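HNH endonuclease (Geobacter metallireducens, PDB 4H9D) is an HNH-family nuclease that probably nicks DNA in a metal-dependent manner and binds a zinc ion. Local coordinates at residues V13-E16 / K17-R21; L55-V58 / V59-G62. One frame throughout, in Å; residues are numbered along the deposited sequence.

Contact 1 (V13-E16 / K17-R21)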
loop_
_atom_site.group_PDB
_atom_site.type_symbol
_atom_site.label_atom_id
_atom_site.label_comp_id
_atom_site.label_asym_id
_atom_site.label_seq_id
_atom_site.Cartn_x
_atom_site.Cartn_y
_atom_site.Cartn_z
ATOM N N VAL A 13 1.748 -14.794 -16.921
ATOM C CA VAL A 13 1.126 -14.693 -15.605
ATOM C C VAL A 13 -0.137 -15.534 -15.510
ATOM O O VAL A 13 -0.353 -16.219 -14.509
ATOM C CB VAL A 13 0.793 -13.225 -15.220
ATOM C CG1 VAL A 13 -0.046 -13.199 -13.942
ATOM C CG2 VAL A 13 2.090 -12.430 -14.998
ATOM N N LYS A 14 -0.970 -15.484 -16.543
ATOM C CA LYS A 14 -2.195 -16.270 -16.542
ATOM C C LYS A 14 -1.812 -17.730 -16.535
ATOM O O LYS A 14 -2.299 -18.512 -15.724
ATOM C CB LYS A 14 -3.022 -15.997 -17.789
ATOM C CG LYS A 14 -4.009 -14.848 -17.681
ATOM C CD LYS A 14 -4.927 -14.850 -18.899
ATOM C CE LYS A 14 -5.555 -16.238 -19.097
ATOM N NZ LYS A 14 -6.383 -16.349 -20.335
ATOM N N ARG A 15 -0.929 -18.082 -17.458
ATOM C CA ARG A 15 -0.455 -19.450 -17.603
ATOM C C ARG A 15 -0.098 -20.051 -16.255
ATOM O O ARG A 15 -0.412 -21.210 -15.985
ATOM C CB ARG A 15 0.765 -19.479 -18.525
ATOM C CG ARG A 15 1.378 -20.852 -18.698
ATOM C CD ARG A 15 0.366 -21.826 -19.251
ATOM N NE ARG A 15 0.873 -23.194 -19.244
ATOM C CZ ARG A 15 0.149 -24.264 -19.561
ATOM N NH1 ARG A 15 -1.128 -24.136 -19.915
ATOM N NH2 ARG A 15 0.708 -25.467 -19.526
ATOM N N GLU A 16 0.563 -19.256 -15.416
ATOM C CA GLU A 16 0.976 -19.700 -14.089
ATOM C C GLU A 16 -0.184 -19.688 -13.121
ATOM O O GLU A 16 -0.236 -20.507 -12.212
ATOM C CB GLU A 16 2.101 -18.819 -13.528
ATOM C CG GLU A 16 3.467 -19.125 -14.085
ATOM C CD GLU A 16 3.663 -20.603 -14.352
ATOM O OE1 GLU A 16 3.262 -21.051 -15.445
ATOM O OE2 GLU A 16 4.196 -21.324 -13.476
ATOM N N LYS A 17 -1.104 -18.753 -13.316
ATOM C CA LYS A 17 -2.273 -18.641 -12.446
ATOM C C LYS A 17 -3.263 -19.777 -12.686
ATOM O O LYS A 17 -4.100 -20.060 -11.832
ATOM C CB LYS A 17 -2.972 -17.295 -12.648
ATOM C CG LYS A 17 -2.301 -16.132 -11.928
ATOM C CD LYS A 17 -3.171 -14.884 -12.000
ATOM C CE LYS A 17 -2.568 -13.729 -11.223
ATOM N NZ LYS A 17 -3.307 -12.456 -11.463
ATOM N N GLU A 18 -3.164 -20.415 -13.850
ATOM C CA GLU A 18 -4.030 -21.528 -14.186
ATOM C C GLU A 18 -3.420 -22.802 -13.641
ATOM O O GLU A 18 -4.110 -23.607 -13.020
ATOM C CB GLU A 18 -4.200 -21.652 -15.693
ATOM C CG GLU A 18 -5.333 -20.828 -16.267
ATOM C CD GLU A 18 -5.463 -21.011 -17.769
ATOM O OE1 GLU A 18 -5.619 -22.172 -18.223
ATOM O OE2 GLU A 18 -5.404 -19.993 -18.495
ATOM N N LYS A 19 -2.131 -23.003 -13.875
ATOM C CA LYS A 19 -1.463 -24.184 -13.354
ATOM C C LYS A 19 -1.589 -24.168 -11.827
ATOM O O LYS A 19 -1.656 -25.217 -11.192
ATOM C CB LYS A 19 0.008 -24.178 -13.766
ATOM C CG LYS A 19 0.219 -24.302 -15.269
ATOM C CD LYS A 19 1.629 -23.910 -15.632
ATOM C CE LYS A 19 2.627 -24.700 -14.808
ATOM N NZ LYS A 19 3.848 -23.898 -14.516
ATOM N N ALA A 20 -1.630 -22.975 -11.238
ATOM C CA ALA A 20 -1.763 -22.861 -9.789
ATOM C C ALA A 20 -3.138 -23.388 -9.373
ATOM O O ALA A 20 -3.252 -24.226 -8.469
ATOM C CB ALA A 20 -1.605 -21.417 -9.357
ATOM N N ARG A 21 -4.177 -22.896 -10.042
ATOM C CA ARG A 21 -5.546 -23.311 -9.762
ATOM C C ARG A 21 -5.685 -24.825 -9.862
ATOM O O ARG A 21 -6.480 -25.439 -9.159
ATOM C CB ARG A 21 -6.498 -22.650 -10.750
ATOM C CG ARG A 21 -6.798 -21.195 -10.453
ATOM C CD ARG A 21 -7.406 -20.528 -11.683
ATOM N NE ARG A 21 -8.217 -21.462 -12.468
ATOM C CZ ARG A 21 -8.572 -21.269 -13.738
ATOM N NH1 ARG A 21 -8.192 -20.166 -14.381
ATOM N NH2 ARG A 21 -9.285 -22.193 -14.377
#
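The guanidinium of Arg-15 carries the side chain of Lys-19 over one face. Lys-19 CG sits about 4.1 Å above that plane, displaced toward its rim, and the two side chains pass at a slant. The nearest atoms are NE of Arg-15 and CD of Lys-19, 3.8 Å apart. This is contact with the aliphatic part of the lysine. The carboxylate of Glu-16 takes the polar end of Lys-19. Lys-19 NZ lies 2.8 Å from Glu-16 OE2 in a salt bridge and uses the syn lone pair of that oxygen. A weaker bond of 3.1 Å joins the same NZ to Glu-16 OE1, so both oxygens face the ammonium. Glu-16 bends at chi2 (-35°) and Lys-19 at chi3 (53°), which brings the two ends together over a spacing of three residues. One helical turn earlier, Val-13 CG1 packs alongside Lys-17 CE at 3.7 Å, with the lysine extended beyond CG. Lys-14 NZ and Glu-18 OE2 are 4.2 Å apart, opposite charges too far apart for a salt bridge, which may still attract weakly. Beneath these side chains run i to i+4 backbone bonds, such as Ala-20 N to Glu-16 O at 3.0 Å. Ser-64 OG also bonds to Glu-16 O. Glu-16 and Ala-20 face the loop at Lys-63 and Ser-64, while Lys-14, Arg-15 and Glu-18 are exposed. Glu-16 is buried, and the ammonium of Lys-19 probably offsets its negative charge and helps keep it ionised.

Contact 2 (L55-V58 / V59-G62)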
loop_
_atom_site.group_PDB
_atom_site.type_symbol
_atom_site.label_atom_id
_atom_site.label_comp_id
_atom_site.label_asym_id
_atom_site.label_seq_id
_atom_site.Cartn_x
_atom_site.Cartn_y
_atom_site.Cartn_z
ATOM N N LEU A 55 6.828 -18.858 -3.263
ATOM C CA LEU A 55 8.021 -18.306 -2.644
ATOM C C LEU A 55 8.469 -17.174 -3.546
ATOM O O LEU A 55 8.627 -16.033 -3.112
ATOM C CB LEU A 55 9.098 -19.377 -2.560
ATOM C CG LEU A 55 8.843 -20.441 -1.508
ATOM C CD1 LEU A 55 9.865 -21.530 -1.662
ATOM C CD2 LEU A 55 8.911 -19.811 -0.129
ATOM N N VAL A 56 8.645 -17.523 -4.815
ATOM C CA VAL A 56 9.021 -16.593 -5.865
ATOM C C VAL A 56 7.723 -16.183 -6.548
ATOM O O VAL A 56 7.116 -16.981 -7.255
ATOM C CB VAL A 56 9.905 -17.283 -6.890
ATOM C CG1 VAL A 56 10.165 -16.360 -8.047
ATOM C CG2 VAL A 56 11.188 -17.712 -6.232
ATOM N N PRO A 57 7.277 -14.936 -6.339
ATOM C CA PRO A 57 6.040 -14.432 -6.943
ATOM C C PRO A 57 5.958 -14.710 -8.433
ATOM O O PRO A 57 6.975 -14.755 -9.120
ATOM C CB PRO A 57 6.097 -12.940 -6.645
ATOM C CG PRO A 57 6.789 -12.879 -5.346
ATOM C CD PRO A 57 7.908 -13.898 -5.503
ATOM N N VAL A 58 4.741 -14.898 -8.932
ATOM C CA VAL A 58 4.529 -15.165 -10.355
ATOM C C VAL A 58 4.947 -13.958 -11.207
ATOM O O VAL A 58 5.527 -14.121 -12.276
ATOM C CB VAL A 58 3.029 -15.526 -10.637
ATOM C CG1 VAL A 58 2.757 -15.604 -12.133
ATOM C CG2 VAL A 58 2.704 -16.857 -9.996
ATOM N N VAL A 59 4.655 -12.748 -10.728
ATOM C CA VAL A 59 5.008 -11.534 -11.458
ATOM C C VAL A 59 6.509 -11.275 -11.397
ATOM O O VAL A 59 7.009 -10.334 -12.011
ATOM C CB VAL A 59 4.249 -10.290 -10.923
ATOM C CG1 VAL A 59 2.775 -10.462 -11.149
ATOM C CG2 VAL A 59 4.545 -10.071 -9.446
ATOM N N ARG A 60 7.225 -12.099 -10.642
ATOM C CA ARG A 60 8.670 -11.967 -10.563
ATOM C C ARG A 60 9.295 -13.150 -11.276
ATOM O O ARG A 60 10.458 -13.472 -11.049
ATOM C CB ARG A 60 9.156 -11.925 -9.113
ATOM C CG ARG A 60 8.941 -10.575 -8.456
ATOM C CD ARG A 60 9.320 -9.479 -9.441
ATOM N NE ARG A 60 8.959 -8.148 -8.967
ATOM C CZ ARG A 60 8.059 -7.361 -9.548
ATOM N NH1 ARG A 60 7.411 -7.760 -10.635
ATOM N NH2 ARG A 60 7.819 -6.161 -9.041
ATOM N N GLY A 61 8.513 -13.798 -12.136
ATOM C CA GLY A 61 9.019 -14.939 -12.879
ATOM C C GLY A 61 8.743 -16.315 -12.293
ATOM O O GLY A 61 8.784 -17.304 -13.023
ATOM N N GLY A 62 8.475 -16.382 -10.989
ATOM C CA GLY A 62 8.190 -17.652 -10.337
ATOM C C GLY A 62 7.124 -18.517 -11.003
ATOM O O GLY A 62 6.168 -18.018 -11.626
#
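Val-56 CG1 lies against Gly-62 CA, 3.3 Å away, where the chain has folded back on itself. This is the tight side of the turn. Val-56 CG1 is anti to the backbone N (chi1 174°), which places that methyl beside the carbonyl carbon and next to Gly-62. Pro-57 O accepts two backbone N-H groups, Gly-62 N at 2.9 Å and Arg-60 N at 3.1 Å. The two donors come from opposite faces of the carbonyl plane, and Arg-60 N stands well above it. A further bond of 3.0 Å runs from Gly-61 N to Val-58 O. Gly-61 has a positive phi of 95°, which turns the chain so that Gly-62 N reaches Pro-57 O. The 6→1 bond of Gly-62, the 5→2 bond of Gly-61 and this glycine together make a Schellman motif. It closes the short 3-10 turn at Val-58 and Val-59. Gly-62 CA also makes a CA-H...O contact of 3.3 Å with Val-56 O.

The other side is looser. Pro-57 CB meets Arg-60 CB at 4.1 Å, and Val-59 CG2 makes a longer apolar contact with Pro-57 CB, 4.3 Å. Arg-60 then leads away from the turn. Its NH1 bonds to Val-59 O at 2.9 Å, with the oxygen near the guanidinium plane, while NH2 forms a salt bridge with Glu-48 of the second subunit. Val-59 and Arg-60 also pack on Pro-46 and Pro-47 of that subunit.

The turn belongs to the loop between the antiparallel strands 50-54 and 69-73. Asn-68 bonds to Val-56 N through OD1, and Val-58 reaches helix 10-24.

How the contacts relate
Contact 1 comes first along the chain and contact 2 follows, their centres 11 Å apart. They meet where the helix faces the loop. Val-58 CG1 of contact 2 lies 3.6 Å from Glu-16 CB and 3.9 Å from Val-13 CA, both of contact 1. Gly-62 O approaches Glu-16 CG at 3.8 Å. Contact 2 thus packs on helix 10-24 through Val-58 and Gly-62. Neither contact includes a ligand of the zinc, which is held by Cys-38, Cys-41, Cys-73 and Cys-76. A bound magnesium ion lies about 7 Å from the side chain of Arg-60 and about 14 Å from that of Lys-17.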